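Local coordinates for protein allantoin racemase (Pseudomonas fluorescens, PDB 5LG5) that catalyses the racemisation of allantoin, interconverting its two enantiomers, and probably also acts on related 5-monosubstituted hydantoins, at residues E[41-46]-E[145-150]; E[87-92]-E[219-224]. All coordinates share one frame; numbering follows the deposited sequence.

How the interactions relate
The chain builds two lobes, each around a parallel sheet with strand order 2-1-3-4, as expected of an Asp/Glu/hydantoin racemase. Segment 41-46 comes first, in the lobe of strands 2-7, 31-35, 70-74 and 92-94; segment 87-92 follows in the same lobe. Interaction 1 closes a long loop from 41-46 to 145-150, in the second lobe, joining the lobes. Interaction 2 closes another from 87-92 to the tail at 219-224. The two loops cross, since 87-92 lies inside the first loop and its partner 219-224 beyond it. Their centres lie 30 Å apart, on opposite sides of the chain's centre, and both regions touch the second subunit.

Interaction 1 (E[41-46]-E[145-150]); sequences AESVEG and AVLELE
This is a lobe-to-lobe loop contact in the two-lobed alpha/beta fold of the Asp/Glu/hydantoin racemases. Ser43 and its neighbours, between strand 40-41 and helix 47-63, face Ala145, Val146 and Leu147, at the approach to the short helix 148-151. Both segments come after the outermost strand of their sheets, 31-35 (with the short strand 40-41 in between) and 136-141, so broadly corresponding connections meet. The backbones come closest at Ser43 and Val146, where CB of Ser43 lies 3.9 Å from CB of Val146. Val146 also packs on Thr115, Cys180 and Ile14, which ties this apolar point to both lobes. Further along, the carboxylate end of Glu42 rests against one methyl of Leu147, Glu42 OE1 lying 3.6 Å from Leu147 CD1, and the two side chains cross at about a right angle.

Glu45 works differently, as an extended arm. With CG anti to the carbonyl carbon (chi1 -61°) and the chain straight beyond it, its carboxylate reaches the opposite loop. There OE2 accepts a weak bond from Val146 N at 3.4 Å, while a water bridges Glu45 OE2 (2.5 Å) and Ser43 OG (2.6 Å). The other oxygen, OE1, forms a salt bridge with Lys231 of the second subunit, which also bonds Ser43 OG; the backbone N of Lys232 of that subunit bonds Glu42 OE2. One carboxylate is thus shared between the lobe contact and the subunit interface. Beside the weak bond, the methyl CB of Ala145 presses within 3.3 Å of Glu45 OE2.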
ATOM      1  N   ALA E  41      32.049  10.498   9.172  1.00 16.50           N
ATOM      2  CA  ALA E  41      31.720  11.780   9.789  1.00 18.82           C
ATOM      3  C   ALA E  41      31.592  11.642  11.312  1.00 18.09           C
ATOM      4  O   ALA E  41      31.298  10.557  11.821  1.00 14.08           O
ATOM      5  CB  ALA E  41      30.441  12.351   9.182  1.00 22.75           C
ATOM      6  N   GLU E  42      31.813  12.729  12.048  1.00 17.07           N
ATOM      7  CA  GLU E  42      31.726  12.653  13.512  1.00 16.46           C
ATOM      8  C   GLU E  42      30.278  12.491  13.966  1.00 14.24           C
ATOM      9  O   GLU E  42      29.995  12.073  15.084  1.00 17.22           O
ATOM     10  CB  GLU E  42      32.376  13.882  14.158  1.00 18.74           C
ATOM     11  CG  GLU E  42      31.728  15.208  13.783  1.00 20.20           C
ATOM     12  CD  GLU E  42      32.391  16.386  14.473  1.00 21.31           C
ATOM     13  OE1 GLU E  42      32.949  16.197  15.573  1.00 25.77           O
ATOM     14  OE2 GLU E  42      32.371  17.494  13.906  1.00 21.77           O
ATOM     15  N   SER E  43      29.366  12.868  13.089  1.00 14.33           N
ATOM     16  CA  SER E  43      27.959  12.601  13.289  1.00 16.08           C
ATOM     17  C   SER E  43      27.345  12.408  11.916  1.00 14.47           C
ATOM     18  O   SER E  43      27.733  13.070  10.950  1.00 13.15           O
ATOM     19  CB  SER E  43      27.280  13.729  14.076  1.00 17.27           C
ATOM     20  OG  SER E  43      27.134  14.884  13.283  1.00 20.50           O
ATOM     21  N   VAL E  44      26.403  11.476  11.828  1.00 14.37           N
ATOM     22  CA  VAL E  44      25.796  11.140  10.548  1.00 14.23           C
ATOM     23  C   VAL E  44      24.447  11.812  10.339  1.00 15.95           C
ATOM     24  O   VAL E  44      23.446  11.395  10.919  1.00 17.24           O
ATOM     25  CB  VAL E  44      25.623   9.643  10.426  1.00 12.68           C
ATOM     26  CG1 VAL E  44      24.976   9.311   9.085  1.00 19.14           C
ATOM     27  CG2 VAL E  44      26.971   8.972  10.567  1.00 12.21           C
ATOM     28  N   GLU E  45      24.418  12.841   9.499  1.00 14.01           N
ATOM     29  CA  GLU E  45      23.210  13.644   9.349  1.00 24.00           C
ATOM     30  C   GLU E  45      22.872  13.867   7.883  1.00 21.45           C
ATOM     31  O   GLU E  45      22.820  15.008   7.419  1.00 29.35           O
ATOM     32  CB  GLU E  45      23.398  15.005  10.037  1.00 23.25           C
ATOM     33  CG  GLU E  45      23.650  14.910  11.544  1.00 20.40           C
ATOM     34  CD  GLU E  45      24.130  16.231  12.138  1.00 26.93           C
ATOM     35  OE1 GLU E  45      24.753  17.032  11.397  1.00 18.61           O
ATOM     36  OE2 GLU E  45      23.864  16.474  13.342  1.00 28.33           O
ATOM     37  N   GLY E  46      22.621  12.781   7.161  1.00 13.63           N
ATOM     38  CA  GLY E  46      22.302  12.878   5.751  1.00 13.51           C
ATOM     39  C   GLY E  46      22.779  11.697   4.929  1.00 11.68           C
ATOM     40  O   GLY E  46      23.424  10.769   5.441  1.00  8.84           O
ATOM     41  N   ALA E 145      21.103  18.871  16.726  1.00 28.24           N
ATOM     42  CA  ALA E 145      22.090  17.987  16.110  1.00 22.49           C
ATOM     43  C   ALA E 145      22.545  16.916  17.095  1.00 30.10           C
ATOM     44  O   ALA E 145      22.423  17.094  18.314  1.00 29.04           O
ATOM     45  CB  ALA E 145      23.282  18.774  15.584  1.00 26.99           C
ATOM     46  N   VAL E 146      23.064  15.809  16.558  1.00 27.73           N
ATOM     47  CA  VAL E 146      23.529  14.689  17.371  1.00 26.37           C
ATOM     48  C   VAL E 146      24.493  15.118  18.484  1.00 29.77           C
ATOM     49  O   VAL E 146      24.321  14.734  19.642  1.00 31.15           O
ATOM     50  CB  VAL E 146      24.213  13.607  16.501  1.00 22.53           C
ATOM     51  CG1 VAL E 146      24.777  12.504  17.373  1.00 31.42           C
ATOM     52  CG2 VAL E 146      23.226  13.027  15.479  1.00 31.03           C
ATOM     53  N   LEU E 147      25.488  15.932  18.144  1.00 31.01           N
ATOM     54  CA  LEU E 147      26.511  16.305  19.122  1.00 33.88           C
ATOM     55  C   LEU E 147      25.974  17.260  20.175  1.00 33.68           C
ATOM     56  O   LEU E 147      26.522  17.356  21.273  1.00 35.39           O
ATOM     57  CB  LEU E 147      27.732  16.913  18.426  1.00 31.02           C
ATOM     58  CG  LEU E 147      28.442  16.022  17.402  1.00 32.18           C
ATOM     59  CD1 LEU E 147      29.576  16.790  16.760  1.00 27.93           C
ATOM     60  CD2 LEU E 147      28.965  14.763  18.084  1.00 26.46           C
ATOM     61  N   GLU E 148      24.878  17.932  19.846  1.00 31.17           N
ATOM     62  CA  GLU E 148      24.257  18.893  20.750  1.00 35.48           C
ATOM     63  C   GLU E 148      23.626  18.164  21.936  1.00 35.19           C
ATOM     64  O   GLU E 148      23.311  18.777  22.957  1.00 31.59           O
ATOM     65  CB  GLU E 148      23.203  19.704  19.985  1.00 30.15           C
ATOM     66  CG  GLU E 148      23.480  21.203  19.857  1.00 32.28           C
ATOM     67  CD  GLU E 148      22.561  21.883  18.834  1.00 43.27           C
ATOM     68  OE1 GLU E 148      22.001  21.174  17.960  1.00 38.63           O
ATOM     69  OE2 GLU E 148      22.392  23.121  18.901  1.00 43.87           O
ATOM     70  N   LEU E 149      23.446  16.850  21.802  1.00 34.54           N
ATOM     71  CA  LEU E 149      22.808  16.080  22.862  1.00 36.89           C
ATOM     72  C   LEU E 149      23.664  16.090  24.102  1.00 35.64           C
ATOM     73  O   LEU E 149      23.152  16.221  25.211  1.00 34.80           O
ATOM     74  CB  LEU E 149      22.538  14.622  22.455  1.00 32.80           C
ATOM     75  CG  LEU E 149      21.473  14.160  21.453  1.00 38.15           C
ATOM     76  CD1 LEU E 149      21.197  15.158  20.350  1.00 40.90           C
ATOM     77  CD2 LEU E 149      21.870  12.811  20.853  1.00 34.48           C
ATOM     78  N   GLU E 150      24.975  15.977  23.922  1.00 38.92           N
ATOM     79  CA  GLU E 150      25.848  15.914  25.082  1.00 37.82           C
ATOM     80  C   GLU E 150      26.394  17.277  25.511  1.00 38.62           C
ATOM     81  O   GLU E 150      26.818  17.439  26.657  1.00 41.84           O
ATOM     82  CB  GLU E 150      26.996  14.938  24.796  1.00 45.39           C
ATOM     83  CG  GLU E 150      26.599  13.464  24.951  1.00 47.53           C
ATOM     84  CD  GLU E 150      26.556  13.000  26.404  1.00 50.40           C
ATOM     85  OE1 GLU E 150      27.208  13.643  27.255  1.00 55.11           O
ATOM     86  OE2 GLU E 150      25.876  11.985  26.691  1.00 46.30           O
TER
HETATM   87  O   HOH W   1      25.963  16.616  14.765  1.00 26.13           O

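Interaction 2 (E[87-92]-E[219-224]); sequences LLNVPV and TSKIRT
A lysine gathering carbonyl oxygens at the C-terminal end of a helix is the centre of this contact, which ties the link between helix 81-87 and strand 92-94 to the tail that follows helix 201-214. Lys221 reaches from the tail to Leu88, the first residue beyond the helix, and its NZ donates to the Leu88 O at 2.9 Å. The ammonium approaches from above the carbonyl plane, 37° out of it, rather than along a lone pair. Bends at chi2 and chi3 (-58° and -73°) carry its methylene groups across the amide end of Asn89, whose ND2 lies 3.8 Å from Lys221 CE; the two side chains cross at about a right angle. A water, held by Asn89 OD1, is only weakly linked to the ammonium.

Thr219 makes the second half of the contact, largely through water. Its side chain sets out toward 87-92, and OG1 is held by two waters: one, 2.6 Å from Thr219 OG1, lies 2.8 Å from Val90 O and can donate to it, and the other, 2.9 Å from Thr219 OG1, accepts from Val92 N at 3.1 Å. On either side of Lys221 in the sequence the tail turns to other subunits, Ser220 and Thr224 bonding Glu174 of the third and Arg223 pairing with Asp117 of the second.

Gln85 O and Glu86 O at the helix end and Tyr225 O of the tail also lie within bonding geometry of Lys221 NZ, so four backbone carbonyls share three N-H protons. Such a surround of partial negative charge, at the negative end of a helix dipole, would probably favour its protonated form.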
ATOM      1  N   LEU E  87      28.313  -9.948   4.335  1.00 11.81           N
ATOM      2  CA  LEU E  87      29.684 -10.166   4.764  1.00 13.50           C
ATOM      3  C   LEU E  87      29.789 -11.172   5.904  1.00 15.04           C
ATOM      4  O   LEU E  87      30.757 -11.929   5.977  1.00 15.45           O
ATOM      5  CB  LEU E  87      30.302  -8.838   5.199  1.00 13.89           C
ATOM      6  CG  LEU E  87      30.523  -7.855   4.046  1.00 14.84           C
ATOM      7  CD1 LEU E  87      30.904  -6.505   4.599  1.00 12.00           C
ATOM      8  CD2 LEU E  87      31.616  -8.395   3.112  1.00 19.36           C
ATOM      9  N   LEU E  88      28.789 -11.188   6.784  1.00 11.03           N
ATOM     10  CA  LEU E  88      28.898 -11.956   8.022  1.00 10.92           C
ATOM     11  C   LEU E  88      28.047 -13.226   8.035  1.00 13.11           C
ATOM     12  O   LEU E  88      27.042 -13.306   7.339  1.00 11.59           O
ATOM     13  CB  LEU E  88      28.503 -11.063   9.194  1.00  9.74           C
ATOM     14  CG  LEU E  88      29.382  -9.834   9.396  1.00 11.12           C
ATOM     15  CD1 LEU E  88      28.767  -8.908  10.441  1.00 10.57           C
ATOM     16  CD2 LEU E  88      30.738 -10.333   9.859  1.00 15.36           C
ATOM     17  N   ASN E  89      28.445 -14.204   8.847  1.00 13.47           N
ATOM     18  CA  ASN E  89      27.615 -15.370   9.132  1.00 13.97           C
ATOM     19  C   ASN E  89      27.153 -15.377  10.582  1.00 12.39           C
ATOM     20  O   ASN E  89      27.008 -16.433  11.193  1.00 14.65           O
ATOM     21  CB  ASN E  89      28.355 -16.677   8.814  1.00 18.19           C
ATOM     22  CG  ASN E  89      28.655 -16.836   7.343  1.00 23.02           C
ATOM     23  OD1 ASN E  89      29.556 -16.195   6.802  1.00 29.15           O
ATOM     24  ND2 ASN E  89      27.895 -17.702   6.681  1.00 24.53           N
ATOM     25  N   VAL E  90      26.980 -14.184  11.140  1.00 10.84           N
ATOM     26  CA  VAL E  90      26.386 -14.016  12.455  1.00 12.06           C
ATOM     27  C   VAL E  90      25.270 -12.987  12.352  1.00 10.77           C
ATOM     28  O   VAL E  90      25.256 -12.192  11.409  1.00 12.61           O
ATOM     29  CB  VAL E  90      27.428 -13.569  13.491  1.00  7.98           C
ATOM     30  CG1 VAL E  90      28.511 -14.645  13.621  1.00 10.60           C
ATOM     31  CG2 VAL E  90      28.016 -12.220  13.112  1.00  9.56           C
ATOM     32  N   PRO E  91      24.321 -13.016  13.298  1.00  8.04           N
ATOM     33  CA  PRO E  91      23.227 -12.048  13.211  1.00 11.98           C
ATOM     34  C   PRO E  91      23.701 -10.606  13.293  1.00 10.23           C
ATOM     35  O   PRO E  91      24.661 -10.262  14.002  1.00 10.28           O
ATOM     36  CB  PRO E  91      22.309 -12.417  14.402  1.00 11.27           C
ATOM     37  CG  PRO E  91      23.139 -13.270  15.294  1.00 11.47           C
ATOM     38  CD  PRO E  91      24.127 -13.979  14.397  1.00  8.53           C
ATOM     39  N   VAL E  92      23.041  -9.770  12.501  1.00 10.46           N
ATOM     40  CA  VAL E  92      23.293  -8.344  12.497  1.00  9.32           C
ATOM     41  C   VAL E  92      21.982  -7.649  12.863  1.00 11.77           C
ATOM     42  O   VAL E  92      20.935  -7.962  12.317  1.00 12.44           O
ATOM     43  CB  VAL E  92      23.762  -7.869  11.109  1.00 13.98           C
ATOM     44  CG1 VAL E  92      24.054  -6.367  11.127  1.00 12.09           C
ATOM     45  CG2 VAL E  92      24.993  -8.671  10.654  1.00 10.57           C
ATOM     46  N   THR E 219      21.740 -14.865   9.983  1.00  8.55           N
ATOM     47  CA  THR E 219      21.311 -14.360   8.681  1.00 12.21           C
ATOM     48  C   THR E 219      21.145 -15.488   7.660  1.00 11.07           C
ATOM     49  O   THR E 219      21.982 -16.383   7.562  1.00 10.86           O
ATOM     50  CB  THR E 219      22.322 -13.344   8.124  1.00 11.21           C
ATOM     51  OG1 THR E 219      22.572 -12.331   9.107  1.00  9.46           O
ATOM     52  CG2 THR E 219      21.807 -12.707   6.836  1.00  7.80           C
ATOM     53  N   SER E 220      20.037 -15.472   6.932  1.00  9.98           N
ATOM     54  CA  SER E 220      19.855 -16.423   5.846  1.00  9.85           C
ATOM     55  C   SER E 220      20.850 -16.143   4.729  1.00 12.39           C
ATOM     56  O   SER E 220      20.945 -15.000   4.252  1.00  8.38           O
ATOM     57  CB  SER E 220      18.438 -16.336   5.290  1.00  9.28           C
ATOM     58  OG  SER E 220      18.308 -17.217   4.183  1.00 10.72           O
ATOM     59  N   LYS E 221      21.561 -17.178   4.283  1.00 10.94           N
ATOM     60  CA  LYS E 221      22.569 -16.984   3.245  1.00 11.02           C
ATOM     61  C   LYS E 221      22.080 -17.478   1.893  1.00 11.44           C
ATOM     62  O   LYS E 221      22.865 -17.648   0.962  1.00 16.20           O
ATOM     63  CB  LYS E 221      23.883 -17.682   3.616  1.00  9.81           C
ATOM     64  CG  LYS E 221      24.453 -17.328   5.001  1.00 12.47           C
ATOM     65  CD  LYS E 221      24.701 -15.830   5.170  1.00 11.44           C
ATOM     66  CE  LYS E 221      25.901 -15.346   4.386  1.00 11.64           C
ATOM     67  NZ  LYS E 221      26.145 -13.890   4.664  1.00  8.41           N
ATOM     68  N   ILE E 222      20.777 -17.673   1.780  1.00 11.87           N
ATOM     69  CA  ILE E 222      20.186 -18.309   0.600  1.00 11.44           C
ATOM     70  C   ILE E 222      20.067 -17.403  -0.639  1.00 10.86           C
ATOM     71  O   ILE E 222      20.166 -17.870  -1.768  1.00 12.58           O
ATOM     72  CB  ILE E 222      18.802 -18.932   0.943  1.00 11.53           C
ATOM     73  CG1 ILE E 222      18.413 -20.004  -0.083  1.00 16.89           C
ATOM     74  CG2 ILE E 222      17.711 -17.860   1.065  1.00  9.30           C
ATOM     75  CD1 ILE E 222      19.186 -21.302   0.084  1.00 14.13           C
ATOM     76  N   ARG E 223      19.889 -16.103  -0.454  1.00 11.39           N
ATOM     77  CA  ARG E 223      19.631 -15.270  -1.624  1.00 11.27           C
ATOM     78  C   ARG E 223      20.242 -13.892  -1.481  1.00 11.28           C
ATOM     79  O   ARG E 223      21.405 -13.684  -1.839  1.00 13.51           O
ATOM     80  CB  ARG E 223      18.121 -15.164  -1.901  1.00 11.26           C
ATOM     81  CG  ARG E 223      17.776 -14.683  -3.314  1.00  9.96           C
ATOM     82  CD  ARG E 223      16.329 -14.246  -3.399  1.00 11.56           C
ATOM     83  NE  ARG E 223      15.877 -13.919  -4.753  1.00 11.61           N
ATOM     84  CZ  ARG E 223      14.851 -13.113  -5.014  1.00 12.52           C
ATOM     85  NH1 ARG E 223      14.194 -12.532  -4.021  1.00 11.29           N
ATOM     86  NH2 ARG E 223      14.494 -12.866  -6.272  1.00 15.15           N
ATOM     87  N   THR E 224      19.445 -12.957  -0.971  1.00  6.95           N
ATOM     88  CA  THR E 224      19.844 -11.564  -0.875  1.00  9.71           C
ATOM     89  C   THR E 224      21.147 -11.383  -0.109  1.00 10.58           C
ATOM     90  O   THR E 224      22.015 -10.613  -0.534  1.00  9.89           O
ATOM     91  CB  THR E 224      18.758 -10.737  -0.189  1.00  9.63           C
ATOM     92  OG1 THR E 224      17.509 -10.967  -0.848  1.00  9.91           O
ATOM     93  CG2 THR E 224      19.099  -9.262  -0.215  1.00  9.14           C
TER
HETATM   94  O   HOH W   2      29.433 -14.763   4.260  1.00 25.84           O
HETATM   95  O   HOH W   3      25.045 -11.656   8.704  1.00  8.10           O
HETATM   96  O   HOH W   4      20.718 -10.839  10.715  1.00 11.61           O